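Local structure of ribokinase (Giardia lamblia, 6WHJ) at residues Asp216-Ser227 with Arg246-Glu254. The protein probably phosphorylates D-ribose at O-5 with ATP and magnesium, giving the ribose 5-phosphate used for nucleotide synthesis and the pentose phosphate pathway. Residues are numbered along the deposited sequence; the frame is centred on the assembly and turned at random.
Sequences DSMMKALVEKMS and RIVQTKSYE
V223 sits at the middle of the contact and divides its two methyls between strand and turn. CG2 packs on CG1 of V248, 3.7 Å away, while CG1, anti to the backbone N (chi1 174°), reaches the edge of the Y253 ring, 3.6 Å from CE1. V223 and V248, with M219 and F238 of the adjoining strand 235-239, form the tightly packed part, where helix 216-228 lies across the sheet at the antiparallel strands 235-239 and 245-249 near one end of the Rossmann-like ribokinase fold. The axes of helix 216-227 and strand 246-249 approach to 9.7 Å, at 55° to each other.

The hairpin turn after Q249 rises beside the helix and carries Y253 to the boundary with its more exposed flank. The aliphatic part of K220 crosses one face of the ring as an off-centre CH-pi contact, CE lying 4.3 Å from the centroid. Its NZ reaches on to E224 OE2, one turn further along the helix, in a salt bridge of 2.6 Å, which tethers the lysine chain over the tyrosine. The phenol OH lies near E224 CG and shares a water with the carbonyl of V223, although the water's bond to that carbonyl is weak.

At the first turn of the helix, R246 bends at chi2 and chi3 and forms a salt bridge with D216 OD1, NH1 donating over 2.8 Å from the syn side but tilted out of the carboxylate plane; the carboxylate and guanidinium planes are 50° apart. NH2 adds only a weak bond to the same oxygen. SD of M219 lies over one face of the guanidinium. At the other end of the segment, S227 CB rests on CG2 of T250, whose OG1 is hydrogen-bonded to L233 O, just before strand 235-239.

Apolar packing therefore joins helix to sheet at the centre, whereas the ionic links lie in more exposed surroundings, where solvent probably weakens their contribution.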
ATOM      1  N   ASP B 216       2.128 -26.274 -28.197  1.00 43.27           N
ATOM      2  CA  ASP B 216       1.908 -25.705 -29.530  1.00 47.88           C
ATOM      3  C   ASP B 216       0.479 -25.869 -30.016  1.00 45.53           C
ATOM      4  O   ASP B 216      -0.022 -25.007 -30.752  1.00 40.22           O
ATOM      5  CB  ASP B 216       2.862 -26.332 -30.538  1.00 43.21           C
ATOM      6  CG  ASP B 216       4.169 -25.612 -30.617  1.00 40.07           C
ATOM      7  OD1 ASP B 216       4.300 -24.540 -29.990  1.00 36.31           O
ATOM      8  OD2 ASP B 216       5.069 -26.136 -31.295  1.00 38.43           O
ATOM      9  N   SER B 217      -0.177 -26.970 -29.656  1.00 47.35           N
ATOM     10  CA  SER B 217      -1.569 -27.138 -30.049  1.00 42.97           C
ATOM     11  C   SER B 217      -2.458 -26.181 -29.271  1.00 44.62           C
ATOM     12  O   SER B 217      -3.458 -25.682 -29.805  1.00 43.70           O
ATOM     13  CB  SER B 217      -1.999 -28.587 -29.825  1.00 41.57           C
ATOM     14  OG  SER B 217      -3.376 -28.739 -30.075  1.00 44.15           O
ATOM     15  N   MET B 218      -2.089 -25.905 -28.015  1.00 43.89           N
ATOM     16  CA  MET B 218      -2.823 -24.937 -27.212  1.00 42.59           C
ATOM     17  C   MET B 218      -2.650 -23.522 -27.753  1.00 41.12           C
ATOM     18  O   MET B 218      -3.606 -22.737 -27.765  1.00 39.68           O
ATOM     19  CB  MET B 218      -2.358 -25.011 -25.758  1.00 46.27           C
ATOM     20  CG  MET B 218      -3.478 -25.181 -24.764  1.00 49.19           C
ATOM     21  SD  MET B 218      -4.784 -23.962 -25.013  1.00 52.79           S
ATOM     22  CE  MET B 218      -6.233 -25.012 -24.869  1.00 49.24           C
ATOM     23  N   MET B 219      -1.444 -23.169 -28.212  1.00 38.77           N
ATOM     24  CA  MET B 219      -1.269 -21.814 -28.723  1.00 42.22           C
ATOM     25  C   MET B 219      -2.007 -21.595 -30.035  1.00 40.48           C
ATOM     26  O   MET B 219      -2.461 -20.471 -30.296  1.00 32.33           O
ATOM     27  CB  MET B 219       0.208 -21.444 -28.849  1.00 46.00           C
ATOM     28  CG  MET B 219       0.791 -20.998 -27.507  1.00 48.75           C
ATOM     29  SD  MET B 219       2.517 -20.508 -27.550  1.00 56.83           S
ATOM     30  CE  MET B 219       3.222 -21.673 -26.388  1.00 60.48           C
ATOM     31  N   LYS B 220      -2.153 -22.637 -30.864  1.00 37.61           N
ATOM     32  CA  LYS B 220      -2.930 -22.466 -32.090  1.00 39.09           C
ATOM     33  C   LYS B 220      -4.373 -22.118 -31.765  1.00 42.19           C
ATOM     34  O   LYS B 220      -4.933 -21.162 -32.315  1.00 40.90           O
ATOM     35  CB  LYS B 220      -2.884 -23.722 -32.956  1.00 38.07           C
ATOM     36  CG  LYS B 220      -4.132 -23.844 -33.823  1.00 37.58           C
ATOM     37  CD  LYS B 220      -3.872 -24.493 -35.152  1.00 41.76           C
ATOM     38  CE  LYS B 220      -5.080 -24.391 -36.078  1.00 41.17           C
ATOM     39  NZ  LYS B 220      -6.232 -25.260 -35.666  1.00 41.41           N
ATOM     40  N   ALA B 221      -4.970 -22.842 -30.820  1.00 42.03           N
ATOM     41  CA  ALA B 221      -6.338 -22.531 -30.432  1.00 38.17           C
ATOM     42  C   ALA B 221      -6.437 -21.139 -29.833  1.00 38.37           C
ATOM     43  O   ALA B 221      -7.426 -20.433 -30.063  1.00 41.45           O
ATOM     44  CB  ALA B 221      -6.855 -23.574 -29.444  1.00 42.39           C
ATOM     45  N   LEU B 222      -5.414 -20.705 -29.088  1.00 38.74           N
ATOM     46  CA  LEU B 222      -5.460 -19.361 -28.508  1.00 40.43           C
ATOM     47  C   LEU B 222      -5.341 -18.289 -29.586  1.00 39.18           C
ATOM     48  O   LEU B 222      -6.101 -17.315 -29.587  1.00 36.67           O
ATOM     49  CB  LEU B 222      -4.366 -19.196 -27.457  1.00 37.72           C
ATOM     50  CG  LEU B 222      -4.513 -20.066 -26.205  1.00 42.22           C
ATOM     51  CD1 LEU B 222      -3.239 -20.023 -25.363  1.00 39.13           C
ATOM     52  CD2 LEU B 222      -5.727 -19.666 -25.391  1.00 37.82           C
ATOM     53  N   VAL B 223      -4.399 -18.455 -30.522  1.00 37.37           N
ATOM     54  CA  VAL B 223      -4.282 -17.524 -31.643  1.00 35.86           C
ATOM     55  C   VAL B 223      -5.552 -17.555 -32.478  1.00 37.94           C
ATOM     56  O   VAL B 223      -6.019 -16.520 -32.972  1.00 40.66           O
ATOM     57  CB  VAL B 223      -3.042 -17.857 -32.497  1.00 37.13           C
ATOM     58  CG1 VAL B 223      -2.997 -16.985 -33.736  1.00 26.96           C
ATOM     59  CG2 VAL B 223      -1.762 -17.702 -31.677  1.00 34.32           C
ATOM     60  N   GLU B 224      -6.140 -18.744 -32.626  1.00 39.76           N
ATOM     61  CA  GLU B 224      -7.381 -18.912 -33.380  1.00 39.92           C
ATOM     62  C   GLU B 224      -8.500 -18.070 -32.789  1.00 39.54           C
ATOM     63  O   GLU B 224      -9.183 -17.325 -33.500  1.00 39.21           O
ATOM     64  CB  GLU B 224      -7.779 -20.381 -33.325  1.00 42.32           C
ATOM     65  CG  GLU B 224      -8.108 -21.076 -34.591  1.00 42.33           C
ATOM     66  CD  GLU B 224      -8.270 -22.558 -34.324  1.00 48.33           C
ATOM     67  OE1 GLU B 224      -8.736 -22.904 -33.217  1.00 48.39           O
ATOM     68  OE2 GLU B 224      -7.924 -23.379 -35.196  1.00 57.30           O
ATOM     69  N   LYS B 225      -8.699 -18.187 -31.476  1.00 38.32           N
ATOM     70  CA  LYS B 225      -9.765 -17.461 -30.798  1.00 41.56           C
ATOM     71  C   LYS B 225      -9.528 -15.959 -30.857  1.00 39.92           C
ATOM     72  O   LYS B 225     -10.463 -15.186 -31.095  1.00 39.26           O
ATOM     73  CB  LYS B 225      -9.865 -17.936 -29.347  1.00 39.92           C
ATOM     74  CG  LYS B 225     -10.834 -17.164 -28.490  1.00 42.21           C
ATOM     75  CD  LYS B 225     -12.276 -17.473 -28.837  1.00 43.59           C
ATOM     76  CE  LYS B 225     -13.215 -16.556 -28.070  1.00 47.24           C
ATOM     77  NZ  LYS B 225     -14.635 -16.817 -28.426  1.00 49.36           N
ATOM     78  N   MET B 226      -8.275 -15.534 -30.681  1.00 38.83           N
ATOM     79  CA  MET B 226      -7.964 -14.110 -30.687  1.00 39.91           C
ATOM     80  C   MET B 226      -8.266 -13.483 -32.040  1.00 38.31           C
ATOM     81  O   MET B 226      -8.710 -12.333 -32.122  1.00 32.22           O
ATOM     82  CB  MET B 226      -6.493 -13.904 -30.341  1.00 35.05           C
ATOM     83  CG  MET B 226      -6.280 -13.137 -29.078  1.00 40.77           C
ATOM     84  SD  MET B 226      -6.244 -14.242 -27.673  1.00 55.58           S
ATOM     85  CE  MET B 226      -4.552 -14.833 -27.824  1.00 26.27           C
ATOM     86  N   SER B 227      -7.972 -14.210 -33.107  1.00 37.66           N
ATOM     87  CA  SER B 227      -8.136 -13.732 -34.466  1.00 35.54           C
ATOM     88  C   SER B 227      -9.560 -13.857 -34.991  1.00 38.88           C
ATOM     89  O   SER B 227      -9.905 -13.165 -35.951  1.00 40.28           O
ATOM     90  CB  SER B 227      -7.160 -14.495 -35.368  1.00 36.52           C
ATOM     91  OG  SER B 227      -7.629 -14.596 -36.701  1.00 38.12           O
ATOM     92  N   ARG B 246       7.275 -15.713 -28.238  1.00 33.63           N
ATOM     93  CA  ARG B 246       6.787 -16.539 -29.336  1.00 30.99           C
ATOM     94  C   ARG B 246       5.891 -15.678 -30.206  1.00 29.99           C
ATOM     95  O   ARG B 246       4.883 -15.153 -29.721  1.00 30.12           O
ATOM     96  CB  ARG B 246       6.021 -17.748 -28.807  1.00 32.92           C
ATOM     97  CG  ARG B 246       6.777 -19.038 -28.928  1.00 38.82           C
ATOM     98  CD  ARG B 246       6.713 -19.536 -30.344  1.00 35.79           C
ATOM     99  NE  ARG B 246       5.358 -19.927 -30.713  1.00 42.17           N
ATOM    100  CZ  ARG B 246       4.927 -21.185 -30.763  1.00 48.32           C
ATOM    101  NH1 ARG B 246       5.750 -22.181 -30.460  1.00 49.95           N
ATOM    102  NH2 ARG B 246       3.676 -21.450 -31.124  1.00 49.45           N
ATOM    103  N   ILE B 247       6.262 -15.525 -31.471  1.00 28.97           N
ATOM    104  CA  ILE B 247       5.477 -14.762 -32.435  1.00 29.27           C
ATOM    105  C   ILE B 247       4.724 -15.754 -33.307  1.00 29.58           C
ATOM    106  O   ILE B 247       5.335 -16.622 -33.940  1.00 29.86           O
ATOM    107  CB  ILE B 247       6.370 -13.849 -33.284  1.00 28.31           C
ATOM    108  CG1 ILE B 247       7.133 -12.883 -32.386  1.00 28.54           C
ATOM    109  CG2 ILE B 247       5.534 -13.080 -34.295  1.00 27.24           C
ATOM    110  CD1 ILE B 247       8.290 -12.222 -33.067  1.00 25.14           C
ATOM    111  N   VAL B 248       3.405 -15.623 -33.354  1.00 28.85           N
ATOM    112  CA  VAL B 248       2.563 -16.459 -34.198  1.00 30.21           C
ATOM    113  C   VAL B 248       1.793 -15.553 -35.137  1.00 27.77           C
ATOM    114  O   VAL B 248       1.162 -14.589 -34.691  1.00 27.06           O
ATOM    115  CB  VAL B 248       1.602 -17.337 -33.378  1.00 33.93           C
ATOM    116  CG1 VAL B 248       0.813 -18.257 -34.295  1.00 31.11           C
ATOM    117  CG2 VAL B 248       2.371 -18.149 -32.347  1.00 29.83           C
ATOM    118  N   GLN B 249       1.850 -15.862 -36.431  1.00 32.08           N
ATOM    119  CA  GLN B 249       1.060 -15.150 -37.426  1.00 31.32           C
ATOM    120  C   GLN B 249      -0.364 -15.686 -37.427  1.00 30.27           C
ATOM    121  O   GLN B 249      -0.577 -16.894 -37.312  1.00 35.48           O
ATOM    122  CB  GLN B 249       1.659 -15.336 -38.817  1.00 30.62           C
ATOM    123  CG  GLN B 249       1.112 -14.366 -39.844  1.00 32.14           C
ATOM    124  CD  GLN B 249       1.962 -14.310 -41.088  1.00 35.71           C
ATOM    125  OE1 GLN B 249       2.909 -15.078 -41.242  1.00 39.43           O
ATOM    126  NE2 GLN B 249       1.665 -13.358 -41.962  1.00 38.49           N
ATOM    127  N   THR B 250      -1.341 -14.794 -37.567  1.00 28.10           N
ATOM    128  CA  THR B 250      -2.717 -15.255 -37.720  1.00 34.20           C
ATOM    129  C   THR B 250      -2.922 -15.915 -39.088  1.00 35.41           C
ATOM    130  O   THR B 250      -2.153 -15.711 -40.030  1.00 31.96           O
ATOM    131  CB  THR B 250      -3.701 -14.097 -37.539  1.00 35.47           C
ATOM    132  OG1 THR B 250      -3.449 -13.084 -38.519  1.00 31.72           O
ATOM    133  CG2 THR B 250      -3.572 -13.483 -36.141  1.00 31.59           C
ATOM    134  N   LYS B 251      -3.949 -16.768 -39.162  1.00 37.76           N
ATOM    135  CA  LYS B 251      -4.392 -17.454 -40.384  1.00 40.36           C
ATOM    136  C   LYS B 251      -3.438 -18.557 -40.834  1.00 38.67           C
ATOM    137  O   LYS B 251      -3.884 -19.677 -41.102  1.00 38.84           O
ATOM    138  CB  LYS B 251      -4.594 -16.482 -41.559  1.00 43.06           C
ATOM    139  CG  LYS B 251      -5.449 -15.242 -41.269  1.00 42.57           C
ATOM    140  CD  LYS B 251      -6.818 -15.586 -40.700  1.00 43.05           C
ATOM    141  CE  LYS B 251      -7.538 -14.322 -40.235  1.00 42.56           C
ATOM    142  NZ  LYS B 251      -8.375 -14.559 -39.021  1.00 45.08           N
ATOM    143  N   SER B 252      -2.135 -18.275 -40.891  1.00 40.22           N
ATOM    144  CA  SER B 252      -1.151 -19.263 -41.334  1.00 38.31           C
ATOM    145  C   SER B 252      -0.448 -19.976 -40.194  1.00 36.51           C
ATOM    146  O   SER B 252       0.017 -21.106 -40.380  1.00 38.76           O
ATOM    147  CB  SER B 252      -0.072 -18.605 -42.201  1.00 35.20           C
ATOM    148  OG  SER B 252       0.747 -17.736 -41.425  1.00 36.81           O
ATOM    149  N   TYR B 253      -0.360 -19.329 -39.034  1.00 35.53           N
ATOM    150  CA  TYR B 253       0.306 -19.843 -37.832  1.00 36.53           C
ATOM    151  C   TYR B 253       1.804 -20.067 -38.030  1.00 34.30           C
ATOM    152  O   TYR B 253       2.409 -20.877 -37.324  1.00 33.25           O
ATOM    153  CB  TYR B 253      -0.389 -21.111 -37.315  1.00 38.56           C
ATOM    154  CG  TYR B 253      -1.870 -20.869 -37.106  1.00 39.61           C
ATOM    155  CD1 TYR B 253      -2.320 -20.092 -36.050  1.00 29.46           C
ATOM    156  CD2 TYR B 253      -2.810 -21.381 -37.991  1.00 39.68           C
ATOM    157  CE1 TYR B 253      -3.660 -19.845 -35.872  1.00 34.63           C
ATOM    158  CE2 TYR B 253      -4.163 -21.139 -37.817  1.00 39.26           C
ATOM    159  CZ  TYR B 253      -4.582 -20.366 -36.756  1.00 39.06           C
ATOM    160  OH  TYR B 253      -5.927 -20.117 -36.585  1.00 38.85           O
ATOM    161  N   GLU B 254       2.435 -19.306 -38.931  1.00 31.14           N
ATOM    162  CA  GLU B 254       3.891 -19.268 -38.935  1.00 32.84           C
ATOM    163  C   GLU B 254       4.382 -18.749 -37.595  1.00 34.71           C
ATOM    164  O   GLU B 254       3.776 -17.861 -36.994  1.00 34.08           O
ATOM    165  CB  GLU B 254       4.449 -18.407 -40.074  1.00 31.04           C
ATOM    166  CG  GLU B 254       4.521 -19.123 -41.402  1.00 37.65           C
ATOM    167  CD  GLU B 254       5.625 -20.180 -41.399  1.00 38.23           C
ATOM    168  OE1 GLU B 254       5.390 -21.294 -41.934  1.00 36.15           O
ATOM    169  OE2 GLU B 254       6.720 -19.903 -40.853  1.00 38.25           O
TER
HETATM  170  O   HOH W   1      -5.823 -17.508 -36.291  1.00 35.56           O